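Long-range contacts in alginate lyase (Bacteroides ovatus, PDB 3NNB), which probably depolymerises alginate, a seaweed and bacterial polyuronate, by beta-elimination: residues 204-209 / 228-233; 140-145 / 196-201; 103-108 / 172-177; 61-66 / 96-101. All blocks are in the same frame, centred on the assembly; numbering follows the deposited sequence.

Contact 1: 204-209 / 228-233; sequences EWMQTS and VQLTAY
Met206 reaches from helix 189-208 to Leu230 and Tyr233 on helix 221-236. It is a selenomethionine, so selenium stands where sulfur would be. The two segments run roughly antiparallel, at 142°, with their axes 11.2 Å apart at closest approach. That gap is wide, and the Met206 side chain spans much of it. CB and CG carry the chain outward, with CG anti to the carbonyl carbon (chi1 -74°). SE is the first atom to touch the other helix. It lies in the plane of the Tyr233 ring, at the edge, 3.9 Å from Tyr233 CD2. This is a Met-aromatic contact of the edge type. The chain then bends at chi3 (70°), which turns CE away from the ring and onto Leu230, one turn earlier in the same helix. CE sits 3.8 Å from Leu230 N and 3.9 Å from Leu230 CB. Gln207 adds a looser touch, with its CG 4.2 Å from Leu230 CD1. Tyr233 OH donates to Gln229 OE1 at 2.7 Å, in the carbonyl plane and on a lone pair. No hydrogen bond joins the two segments. Tyr233 OH and Gln229 OE1 satisfy each other and Gln229 NE2 is taken by Met165 O, so none of them reaches across. The interface is left to dispersion and the selenium-ring contact.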
# COMPACT_ATOMS: atom_id res chain seq x y z
N GLU A 204 4.53 -8.77 -16.10
CA GLU A 204 4.29 -8.91 -17.53
C GLU A 204 2.96 -8.30 -17.95
O GLU A 204 2.88 -7.61 -18.95
CB GLU A 204 4.36 -10.37 -17.95
CG GLU A 204 5.79 -10.88 -17.96
CD GLU A 204 5.90 -12.36 -18.27
OE1 GLU A 204 4.91 -13.09 -18.19
OE2 GLU A 204 7.03 -12.76 -18.57
N TRP A 205 1.90 -8.58 -17.18
CA TRP A 205 0.61 -8.01 -17.47
C TRP A 205 0.66 -6.49 -17.31
O TRP A 205 0.06 -5.76 -18.12
CB TRP A 205 -0.44 -8.64 -16.55
CG TRP A 205 -1.80 -8.09 -16.75
CD1 TRP A 205 -2.68 -8.42 -17.74
CD2 TRP A 205 -2.42 -7.06 -15.99
NE1 TRP A 205 -3.83 -7.68 -17.62
CE2 TRP A 205 -3.70 -6.82 -16.56
CE3 TRP A 205 -2.02 -6.28 -14.90
CZ2 TRP A 205 -4.55 -5.84 -16.08
CZ3 TRP A 205 -2.88 -5.34 -14.40
CH2 TRP A 205 -4.14 -5.12 -15.00
N MSE A 206 1.29 -5.99 -16.24
CA MSE A 206 1.35 -4.54 -15.98
C MSE A 206 2.03 -3.78 -17.13
O MSE A 206 1.65 -2.67 -17.47
CB MSE A 206 2.09 -4.25 -14.70
CG MSE A 206 1.28 -4.60 -13.47
SE MSE A 206 2.31 -4.47 -11.83
CE MSE A 206 2.50 -2.57 -11.74
N GLN A 207 3.04 -4.41 -17.72
CA GLN A 207 3.77 -3.76 -18.80
C GLN A 207 3.12 -3.86 -20.19
O GLN A 207 3.51 -3.12 -21.08
CB GLN A 207 5.21 -4.26 -18.84
CG GLN A 207 6.02 -3.72 -17.66
CD GLN A 207 7.40 -3.24 -18.08
OE1 GLN A 207 7.65 -2.04 -18.18
NE2 GLN A 207 8.29 -4.18 -18.36
N THR A 208 2.10 -4.71 -20.34
CA THR A 208 1.43 -4.93 -21.63
C THR A 208 -0.05 -4.61 -21.73
O THR A 208 -0.52 -4.22 -22.79
CB THR A 208 1.67 -6.37 -22.15
OG1 THR A 208 1.14 -7.33 -21.20
CG2 THR A 208 3.19 -6.59 -22.39
N SER A 209 -0.82 -4.76 -20.64
CA SER A 209 -2.25 -4.66 -20.70
C SER A 209 -2.71 -3.24 -20.90
O SER A 209 -2.19 -2.33 -20.29
CB SER A 209 -2.84 -5.16 -19.38
OG SER A 209 -4.17 -4.69 -19.18
N VAL A 228 5.55 2.83 -7.98
CA VAL A 228 6.03 2.16 -6.76
C VAL A 228 5.80 0.64 -6.82
O VAL A 228 6.70 -0.15 -6.50
CB VAL A 228 5.41 2.75 -5.45
CG1 VAL A 228 6.03 2.10 -4.22
CG2 VAL A 228 5.62 4.26 -5.40
N GLN A 229 4.60 0.26 -7.23
CA GLN A 229 4.27 -1.16 -7.27
C GLN A 229 5.12 -1.84 -8.34
O GLN A 229 5.69 -2.88 -8.09
CB GLN A 229 2.78 -1.33 -7.65
CG GLN A 229 1.79 -0.80 -6.63
CD GLN A 229 0.40 -1.38 -6.87
OE1 GLN A 229 0.17 -2.58 -6.65
NE2 GLN A 229 -0.56 -0.52 -7.28
N LEU A 230 5.24 -1.23 -9.53
CA LEU A 230 6.06 -1.85 -10.59
C LEU A 230 7.50 -2.07 -10.08
O LEU A 230 8.11 -3.14 -10.28
CB LEU A 230 6.05 -1.00 -11.86
CG LEU A 230 6.75 -1.64 -13.07
CD1 LEU A 230 5.90 -2.81 -13.61
CD2 LEU A 230 6.97 -0.55 -14.16
N THR A 231 8.02 -1.08 -9.37
CA THR A 231 9.41 -1.12 -8.86
C THR A 231 9.56 -2.25 -7.85
O THR A 231 10.47 -3.07 -7.94
CB THR A 231 9.81 0.21 -8.29
OG1 THR A 231 9.72 1.21 -9.31
CG2 THR A 231 11.28 0.17 -7.78
N ALA A 232 8.65 -2.29 -6.87
CA ALA A 232 8.72 -3.32 -5.84
C ALA A 232 8.57 -4.73 -6.45
O ALA A 232 9.29 -5.66 -6.03
CB ALA A 232 7.60 -3.11 -4.82
N TYR A 233 7.64 -4.92 -7.38
CA TYR A 233 7.38 -6.27 -7.94
C TYR A 233 8.55 -6.66 -8.85
O TYR A 233 8.95 -7.82 -8.86
CB TYR A 233 6.04 -6.36 -8.66
CG TYR A 233 4.89 -5.90 -7.79
CD1 TYR A 233 4.99 -5.88 -6.43
CD2 TYR A 233 3.71 -5.41 -8.36
CE1 TYR A 233 3.92 -5.39 -5.63
CE2 TYR A 233 2.67 -4.98 -7.60
CZ TYR A 233 2.78 -4.92 -6.23
OH TYR A 233 1.76 -4.39 -5.46

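Contact 2: 140-145 / 196-201; sequences TKMNPH and KEWFTQ
Trp198 is gripped in two ways by one short loop: Met142 takes its indole N-H, and Pro144 lies over one face. The N-H bond is short and nearly straight. Trp198 NE1 donates to Met142 O at 2.8 Å, with an N-H...O angle of 175°. The oxygen lies almost in the indole plane, while the donor is tilted 26° from the carbonyl plane. Pro144 CB stands over the five-membered ring, 3.7 Å from the Trp198 ring centroid. This is a CH-pi contact. Edge and face are thus held together, which should fix the indole's rotation. With chi1 at -167°, the indole swings away from the backbone N and out to the loop. Met142 CE adds an apolar touch on the six-membered part, 4.0 Å from Trp198 CZ2. Well away from that methyl, Pro144 CG packs on the aliphatic start of Gln201, 3.5 Å from Gln201 CB. Pro144 is also the centre of an inverse gamma turn, in which His145 N bonds Asn143 O at 2.9 Å. The turn presents the proline ring to the helix. The side-chain amide of Asn143 points elsewhere, and its ND2 bonds Asp62 and Asp59. The loop follows helix 121-136 and leads to strand 148-151. It packs against helix 189-208, where Trp198 also meets Phe135 of helix 121-136 edge-to-face and touches Phe171 of helix 171-180.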
# COMPACT_ATOMS: atom_id res chain seq x y z
N THR A 140 -8.38 -22.57 -6.16
CA THR A 140 -8.80 -21.32 -5.53
C THR A 140 -7.97 -20.07 -5.96
O THR A 140 -8.31 -18.95 -5.59
CB THR A 140 -8.75 -21.37 -4.01
OG1 THR A 140 -7.44 -21.76 -3.56
CG2 THR A 140 -9.83 -22.31 -3.45
N LYS A 141 -6.93 -20.25 -6.76
CA LYS A 141 -5.98 -19.16 -6.94
C LYS A 141 -6.51 -18.00 -7.78
O LYS A 141 -7.36 -18.15 -8.67
CB LYS A 141 -4.70 -19.64 -7.57
CG LYS A 141 -4.85 -20.09 -9.00
CD LYS A 141 -3.53 -20.55 -9.55
CE LYS A 141 -3.66 -21.12 -10.93
NZ LYS A 141 -2.39 -21.83 -11.28
N MSE A 142 -5.98 -16.83 -7.46
CA MSE A 142 -6.23 -15.62 -8.23
C MSE A 142 -5.30 -15.57 -9.44
O MSE A 142 -4.10 -15.71 -9.30
CB MSE A 142 -6.04 -14.38 -7.37
CG MSE A 142 -6.19 -13.08 -8.12
SE MSE A 142 -5.90 -11.52 -7.01
CE MSE A 142 -5.29 -10.30 -8.39
N ASN A 143 -5.85 -15.37 -10.63
CA ASN A 143 -5.02 -15.14 -11.83
C ASN A 143 -4.20 -13.87 -11.69
O ASN A 143 -4.66 -12.89 -11.09
CB ASN A 143 -5.86 -15.17 -13.09
CG ASN A 143 -6.50 -16.51 -13.33
OD1 ASN A 143 -5.92 -17.55 -12.99
ND2 ASN A 143 -7.69 -16.51 -13.93
N PRO A 144 -2.98 -13.85 -12.27
CA PRO A 144 -2.10 -12.71 -12.05
C PRO A 144 -2.35 -11.54 -13.03
O PRO A 144 -1.50 -11.21 -13.86
CB PRO A 144 -0.69 -13.32 -12.22
CG PRO A 144 -0.92 -14.39 -13.19
CD PRO A 144 -2.25 -15.00 -12.85
N HIS A 145 -3.52 -10.92 -12.87
CA HIS A 145 -3.91 -9.72 -13.62
C HIS A 145 -5.10 -9.07 -12.94
O HIS A 145 -5.77 -9.68 -12.13
CB HIS A 145 -4.28 -10.06 -15.06
CG HIS A 145 -5.55 -10.84 -15.19
ND1 HIS A 145 -6.80 -10.24 -15.24
CD2 HIS A 145 -5.76 -12.17 -15.28
CE1 HIS A 145 -7.71 -11.18 -15.37
NE2 HIS A 145 -7.11 -12.35 -15.37
N LYS A 196 7.19 -15.89 -6.68
CA LYS A 196 7.96 -15.09 -7.65
C LYS A 196 7.39 -15.27 -9.07
O LYS A 196 7.35 -14.31 -9.84
CB LYS A 196 9.43 -15.48 -7.62
CG LYS A 196 10.11 -15.01 -6.35
CD LYS A 196 11.56 -15.50 -6.23
CE LYS A 196 12.53 -14.76 -7.14
NZ LYS A 196 12.45 -15.23 -8.55
N GLU A 197 6.93 -16.47 -9.40
CA GLU A 197 6.32 -16.73 -10.72
C GLU A 197 5.00 -15.96 -10.88
O GLU A 197 4.74 -15.39 -11.92
CB GLU A 197 6.11 -18.23 -10.97
CG GLU A 197 7.43 -18.95 -11.33
CD GLU A 197 7.29 -20.45 -11.58
OE1 GLU A 197 6.19 -20.99 -11.41
OE2 GLU A 197 8.30 -21.08 -11.94
N TRP A 198 4.19 -15.92 -9.82
CA TRP A 198 2.94 -15.13 -9.85
C TRP A 198 3.24 -13.65 -10.09
O TRP A 198 2.66 -13.02 -10.99
CB TRP A 198 2.14 -15.32 -8.56
CG TRP A 198 0.74 -14.80 -8.65
CD1 TRP A 198 -0.38 -15.55 -8.92
CD2 TRP A 198 0.27 -13.47 -8.41
NE1 TRP A 198 -1.48 -14.77 -8.90
CE2 TRP A 198 -1.13 -13.49 -8.58
CE3 TRP A 198 0.89 -12.28 -8.04
CZ2 TRP A 198 -1.90 -12.37 -8.44
CZ3 TRP A 198 0.11 -11.17 -7.89
CH2 TRP A 198 -1.28 -11.22 -8.09
N PHE A 199 4.19 -13.08 -9.32
CA PHE A 199 4.52 -11.67 -9.46
C PHE A 199 5.19 -11.42 -10.82
O PHE A 199 5.07 -10.34 -11.35
CB PHE A 199 5.37 -11.17 -8.28
CG PHE A 199 4.53 -10.75 -7.10
CD1 PHE A 199 3.93 -9.48 -7.09
CD2 PHE A 199 4.24 -11.64 -6.05
CE1 PHE A 199 3.11 -9.10 -6.06
CE2 PHE A 199 3.42 -11.25 -5.03
CZ PHE A 199 2.85 -9.97 -5.03
N THR A 200 5.92 -12.39 -11.36
CA THR A 200 6.56 -12.22 -12.69
C THR A 200 5.46 -12.05 -13.74
O THR A 200 5.55 -11.16 -14.58
CB THR A 200 7.46 -13.41 -13.05
OG1 THR A 200 8.59 -13.48 -12.15
CG2 THR A 200 7.92 -13.33 -14.48
N GLN A 201 4.42 -12.89 -13.65
CA GLN A 201 3.29 -12.79 -14.54
C GLN A 201 2.50 -11.52 -14.37
O GLN A 201 2.09 -10.88 -15.33
CB GLN A 201 2.39 -13.99 -14.40
CG GLN A 201 3.00 -15.24 -14.97
CD GLN A 201 2.04 -16.42 -14.80
OE1 GLN A 201 1.99 -17.02 -13.75
NE2 GLN A 201 1.29 -16.72 -15.82

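Contact 3: 103-108 / 172-177; sequences DMSKAV and TEMIDA
Ser105 and Met174 mark the closest backbone approach, 6.2 Å between their CA atoms, where two helical segments run side by side at 35° with axes 9.3 Å apart. Met174 carries most of the contact. Its CG is anti to the backbone N (chi1 -166°), and the side chain extends toward helix 98-118 before bending at chi3. On the way, Val108 CG1 packs on Met174 CG at 3.6 Å. Farther out, the selenium atoms of two selenomethionines meet: Met104 SE is 3.9 Å from Met174 SE. Their side chains cross at about a right angle. Met104 bends at both chi2 and chi3 to get there. Ser105 OG is only a distant neighbour of Met174 CB, at 4.2 Å. Its polar partner is Ser170 OG, to which it is hydrogen-bonded. At the other end, Ala177 CB lies 4.0 Å from Val108 O. The small methyl meets backbone there. Phe130 of helix 121-136 packs on Val108 from outside the pair. No hydrogen bond joins the segments. Their cohesion comes from buried, polarisable selenium and aliphatic carbon, with the serine hydroxyl satisfied by Ser170.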
# COMPACT_ATOMS: atom_id res chain seq x y z
N ASP A 103 -7.99 -8.74 3.57
CA ASP A 103 -7.88 -9.59 4.77
C ASP A 103 -6.66 -10.51 4.63
O ASP A 103 -5.92 -10.72 5.59
CB ASP A 103 -9.11 -10.47 4.95
CG ASP A 103 -10.31 -9.72 5.48
OD1 ASP A 103 -10.18 -8.59 5.98
OD2 ASP A 103 -11.39 -10.31 5.35
N MSE A 104 -6.50 -11.08 3.43
CA MSE A 104 -5.38 -11.99 3.14
C MSE A 104 -4.05 -11.27 3.26
O MSE A 104 -3.14 -11.71 3.96
CB MSE A 104 -5.57 -12.61 1.74
CG MSE A 104 -4.48 -13.63 1.28
SE MSE A 104 -2.83 -12.81 0.72
CE MSE A 104 -3.51 -11.73 -0.74
N SER A 105 -3.94 -10.13 2.59
CA SER A 105 -2.70 -9.37 2.58
C SER A 105 -2.30 -8.92 4.00
O SER A 105 -1.13 -9.01 4.42
CB SER A 105 -2.88 -8.17 1.65
OG SER A 105 -1.74 -7.34 1.69
N LYS A 106 -3.27 -8.41 4.73
CA LYS A 106 -3.03 -8.00 6.12
C LYS A 106 -2.61 -9.18 6.98
O LYS A 106 -1.71 -9.06 7.81
CB LYS A 106 -4.25 -7.33 6.70
CG LYS A 106 -4.49 -5.98 6.11
CD LYS A 106 -5.64 -5.25 6.84
CE LYS A 106 -6.99 -5.51 6.25
NZ LYS A 106 -7.92 -4.41 6.64
N ALA A 107 -3.25 -10.31 6.79
CA ALA A 107 -2.92 -11.53 7.57
C ALA A 107 -1.51 -12.03 7.30
O ALA A 107 -0.78 -12.38 8.21
CB ALA A 107 -3.97 -12.65 7.31
N VAL A 108 -1.11 -12.05 6.04
CA VAL A 108 0.21 -12.53 5.68
C VAL A 108 1.26 -11.59 6.24
O VAL A 108 2.29 -12.04 6.74
CB VAL A 108 0.34 -12.69 4.16
CG1 VAL A 108 1.79 -12.85 3.75
CG2 VAL A 108 -0.55 -13.92 3.68
N THR A 172 3.07 -4.49 -1.86
CA THR A 172 4.41 -3.91 -1.70
C THR A 172 4.99 -4.26 -0.33
O THR A 172 6.15 -4.70 -0.22
CB THR A 172 4.44 -2.40 -1.95
OG1 THR A 172 3.57 -1.73 -1.03
CG2 THR A 172 4.12 -2.09 -3.46
N GLU A 173 4.17 -4.12 0.70
CA GLU A 173 4.52 -4.46 2.05
C GLU A 173 4.49 -5.97 2.30
O GLU A 173 5.38 -6.51 2.95
CB GLU A 173 3.56 -3.74 3.02
CG GLU A 173 3.84 -4.00 4.44
CD GLU A 173 3.00 -3.13 5.40
OE1 GLU A 173 2.06 -2.48 4.93
OE2 GLU A 173 3.29 -3.20 6.63
N MSE A 174 3.46 -6.65 1.78
CA MSE A 174 3.38 -8.10 1.89
C MSE A 174 4.65 -8.82 1.43
O MSE A 174 5.08 -9.79 2.03
CB MSE A 174 2.18 -8.61 1.11
CG MSE A 174 1.85 -10.03 1.45
SE MSE A 174 0.49 -10.82 0.31
CE MSE A 174 1.58 -10.97 -1.24
N ILE A 175 5.25 -8.31 0.36
CA ILE A 175 6.46 -8.91 -0.18
C ILE A 175 7.58 -8.85 0.88
O ILE A 175 8.30 -9.83 1.07
CB ILE A 175 6.91 -8.24 -1.48
CG1 ILE A 175 6.06 -8.79 -2.64
CG2 ILE A 175 8.44 -8.42 -1.70
CD1 ILE A 175 6.14 -7.93 -3.94
N ASP A 176 7.70 -7.72 1.58
CA ASP A 176 8.69 -7.62 2.66
C ASP A 176 8.41 -8.64 3.77
O ASP A 176 9.36 -9.27 4.30
CB ASP A 176 8.78 -6.22 3.24
CG ASP A 176 9.54 -5.26 2.36
OD1 ASP A 176 10.12 -5.67 1.32
OD2 ASP A 176 9.53 -4.08 2.71
N ALA A 177 7.14 -8.84 4.09
CA ALA A 177 6.78 -9.84 5.12
C ALA A 177 7.14 -11.25 4.64
O ALA A 177 7.61 -12.06 5.44
CB ALA A 177 5.29 -9.73 5.46

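Contact 4: 61-66 / 96-101; sequences HDYMSM and LDRNKL
The Tyr63 ring and the Asp97 carboxylate run alongside one another, pointing opposite ways, with their planes 41° apart. Asp97 CB comes to the ring obliquely, 3.4 Å from Tyr63 CE1. Leu101 CD1 also approaches obliquely, 3.7 Å from the same Tyr63 CE1. A chi1 of 180° stretches Tyr63 out along the start of helix 98-118. The setting is a helical enzyme of the six-hairpin clan, whose catalytic modules are built as alpha/alpha toroids. Here a short, weakly bonded strand, 64-66, lies against the beginning of one helix. Strand 148-151 pairs with it in parallel. Two hydrogen bonds tie Met64 to Asp97. Met64 N donates to Asp97 OD2 at 2.8 Å, on the anti side of the carboxylate and 26° out of its plane. In return, Asp97 N donates to Met64 O at 2.9 Å, nearly along the C=O axis. OD2 has a further partner in Lys51, a salt bridge that probably favours the charged carboxylate. At the far end of the ring, Tyr63 OH lies 3.4 Å from Arg98 CD, on the aliphatic part of that side chain. Tyr63 OH and Ser65 OG both hydrogen-bond Asp167 OD2, which holds the tyrosine tip and the strand to one carboxylate. Beyond the Met64-Asp97 pair, Leu96 CD1 rests on the peptide that joins two strand residues, 3.7 Å from both Ser65 C and Met66 N.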
# COMPACT_ATOMS: atom_id res chain seq x y z
N HIS A 61 -11.75 -17.24 -11.19
CA HIS A 61 -10.36 -17.04 -10.74
C HIS A 61 -9.83 -15.65 -11.11
O HIS A 61 -8.76 -15.25 -10.64
CB HIS A 61 -9.44 -18.10 -11.32
CG HIS A 61 -9.68 -19.47 -10.81
ND1 HIS A 61 -8.96 -19.99 -9.75
CD2 HIS A 61 -10.50 -20.46 -11.24
CE1 HIS A 61 -9.34 -21.24 -9.54
NE2 HIS A 61 -10.29 -21.55 -10.42
N ASP A 62 -10.54 -14.92 -11.97
CA ASP A 62 -10.23 -13.54 -12.20
C ASP A 62 -10.70 -12.66 -11.05
O ASP A 62 -11.89 -12.65 -10.67
CB ASP A 62 -10.82 -13.04 -13.51
CG ASP A 62 -10.15 -13.64 -14.75
OD1 ASP A 62 -9.05 -14.24 -14.66
OD2 ASP A 62 -10.74 -13.46 -15.85
N TYR A 63 -9.76 -11.86 -10.53
CA TYR A 63 -10.06 -10.85 -9.54
C TYR A 63 -11.11 -9.87 -10.07
O TYR A 63 -11.01 -9.42 -11.19
CB TYR A 63 -8.78 -10.09 -9.12
CG TYR A 63 -9.01 -9.00 -8.10
CD1 TYR A 63 -9.05 -9.27 -6.74
CD2 TYR A 63 -9.16 -7.71 -8.51
CE1 TYR A 63 -9.23 -8.26 -5.83
CE2 TYR A 63 -9.36 -6.67 -7.60
CZ TYR A 63 -9.39 -6.95 -6.26
OH TYR A 63 -9.58 -5.92 -5.35
N MSE A 64 -12.08 -9.56 -9.23
CA MSE A 64 -13.11 -8.60 -9.57
C MSE A 64 -13.37 -7.76 -8.37
O MSE A 64 -13.62 -8.28 -7.27
CB MSE A 64 -14.41 -9.32 -10.01
CG MSE A 64 -15.45 -8.34 -10.55
SE MSE A 64 -17.12 -9.28 -10.88
CE MSE A 64 -18.19 -7.69 -11.36
N SER A 65 -13.35 -6.45 -8.59
CA SER A 65 -13.80 -5.52 -7.54
C SER A 65 -14.64 -4.41 -8.16
O SER A 65 -14.74 -4.33 -9.38
CB SER A 65 -12.61 -4.88 -6.80
OG SER A 65 -11.82 -4.10 -7.68
N MSE A 66 -15.24 -3.59 -7.29
CA MSE A 66 -16.07 -2.46 -7.70
C MSE A 66 -15.41 -1.14 -7.32
O MSE A 66 -14.84 -1.02 -6.23
CB MSE A 66 -17.42 -2.52 -6.97
CG MSE A 66 -18.45 -1.52 -7.49
SE MSE A 66 -20.03 -1.52 -6.32
CE MSE A 66 -19.41 -0.20 -5.15
N LEU A 96 -17.64 -8.44 -3.58
CA LEU A 96 -16.64 -8.87 -4.57
C LEU A 96 -15.32 -9.21 -3.84
O LEU A 96 -15.37 -9.65 -2.71
CB LEU A 96 -16.52 -7.82 -5.66
CG LEU A 96 -17.83 -7.50 -6.38
CD1 LEU A 96 -17.60 -6.49 -7.52
CD2 LEU A 96 -18.46 -8.81 -6.91
N ASP A 97 -14.17 -9.09 -4.51
CA ASP A 97 -12.92 -9.63 -3.99
C ASP A 97 -12.07 -8.72 -3.10
O ASP A 97 -11.12 -9.18 -2.47
CB ASP A 97 -12.04 -10.11 -5.16
CG ASP A 97 -12.61 -11.30 -5.90
OD1 ASP A 97 -13.31 -12.11 -5.24
OD2 ASP A 97 -12.34 -11.43 -7.12
N ARG A 98 -12.35 -7.42 -3.11
CA ARG A 98 -11.43 -6.41 -2.52
C ARG A 98 -11.15 -6.64 -1.04
O ARG A 98 -9.98 -6.59 -0.60
CB ARG A 98 -11.98 -4.99 -2.68
CG ARG A 98 -11.15 -3.94 -2.00
CD ARG A 98 -9.80 -3.84 -2.64
NE ARG A 98 -8.94 -2.82 -2.01
CZ ARG A 98 -8.12 -3.06 -0.99
NH1 ARG A 98 -8.06 -4.24 -0.42
NH2 ARG A 98 -7.34 -2.07 -0.53
N ASN A 99 -12.20 -6.89 -0.27
CA ASN A 99 -12.02 -7.08 1.19
C ASN A 99 -11.40 -8.41 1.54
O ASN A 99 -10.64 -8.49 2.49
CB ASN A 99 -13.34 -6.83 1.95
CG ASN A 99 -13.74 -5.32 1.93
OD1 ASN A 99 -12.90 -4.46 1.69
ND2 ASN A 99 -15.03 -5.04 2.20
N LYS A 100 -11.66 -9.44 0.75
CA LYS A 100 -10.98 -10.72 0.94
C LYS A 100 -9.48 -10.57 0.65
O LYS A 100 -8.64 -11.07 1.41
CB LYS A 100 -11.58 -11.83 0.07
CG LYS A 100 -13.05 -12.25 0.29
CD LYS A 100 -13.41 -12.50 1.69
CE LYS A 100 -14.78 -13.28 1.79
NZ LYS A 100 -14.60 -14.80 1.96
N LEU A 101 -9.14 -9.88 -0.44
CA LEU A 101 -7.74 -9.63 -0.75
C LEU A 101 -7.09 -8.86 0.41
O LEU A 101 -5.94 -9.17 0.79
CB LEU A 101 -7.63 -8.88 -2.09
CG LEU A 101 -6.16 -8.67 -2.57
CD1 LEU A 101 -6.02 -8.80 -4.09
CD2 LEU A 101 -5.67 -7.32 -2.05

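Contacts 1, 3 and 4 are buried; contact 2 is only partly so. Contacts 1 and 2 share helix 189-208, and contacts 3 and 4 share helix 98-118. The two helix-helix pairs, 1 and 3, rest on selenomethionine against aliphatic atoms and, in contact 1, a ring edge, with no hydrogen bond across. Contacts 2 and 4 join non-helical chain to a helix or its start, and both add hydrogen bonds to backbone groups. These two also meet directly: Lys141 O with His61 ND1 is a probable hydrogen bond, and Met142 CE packs on Tyr63 CB. Phe199 packs on Tyr233 and Ile175, which brings contacts 1, 2 and 3 together. Contacts 1 and 4 do not touch.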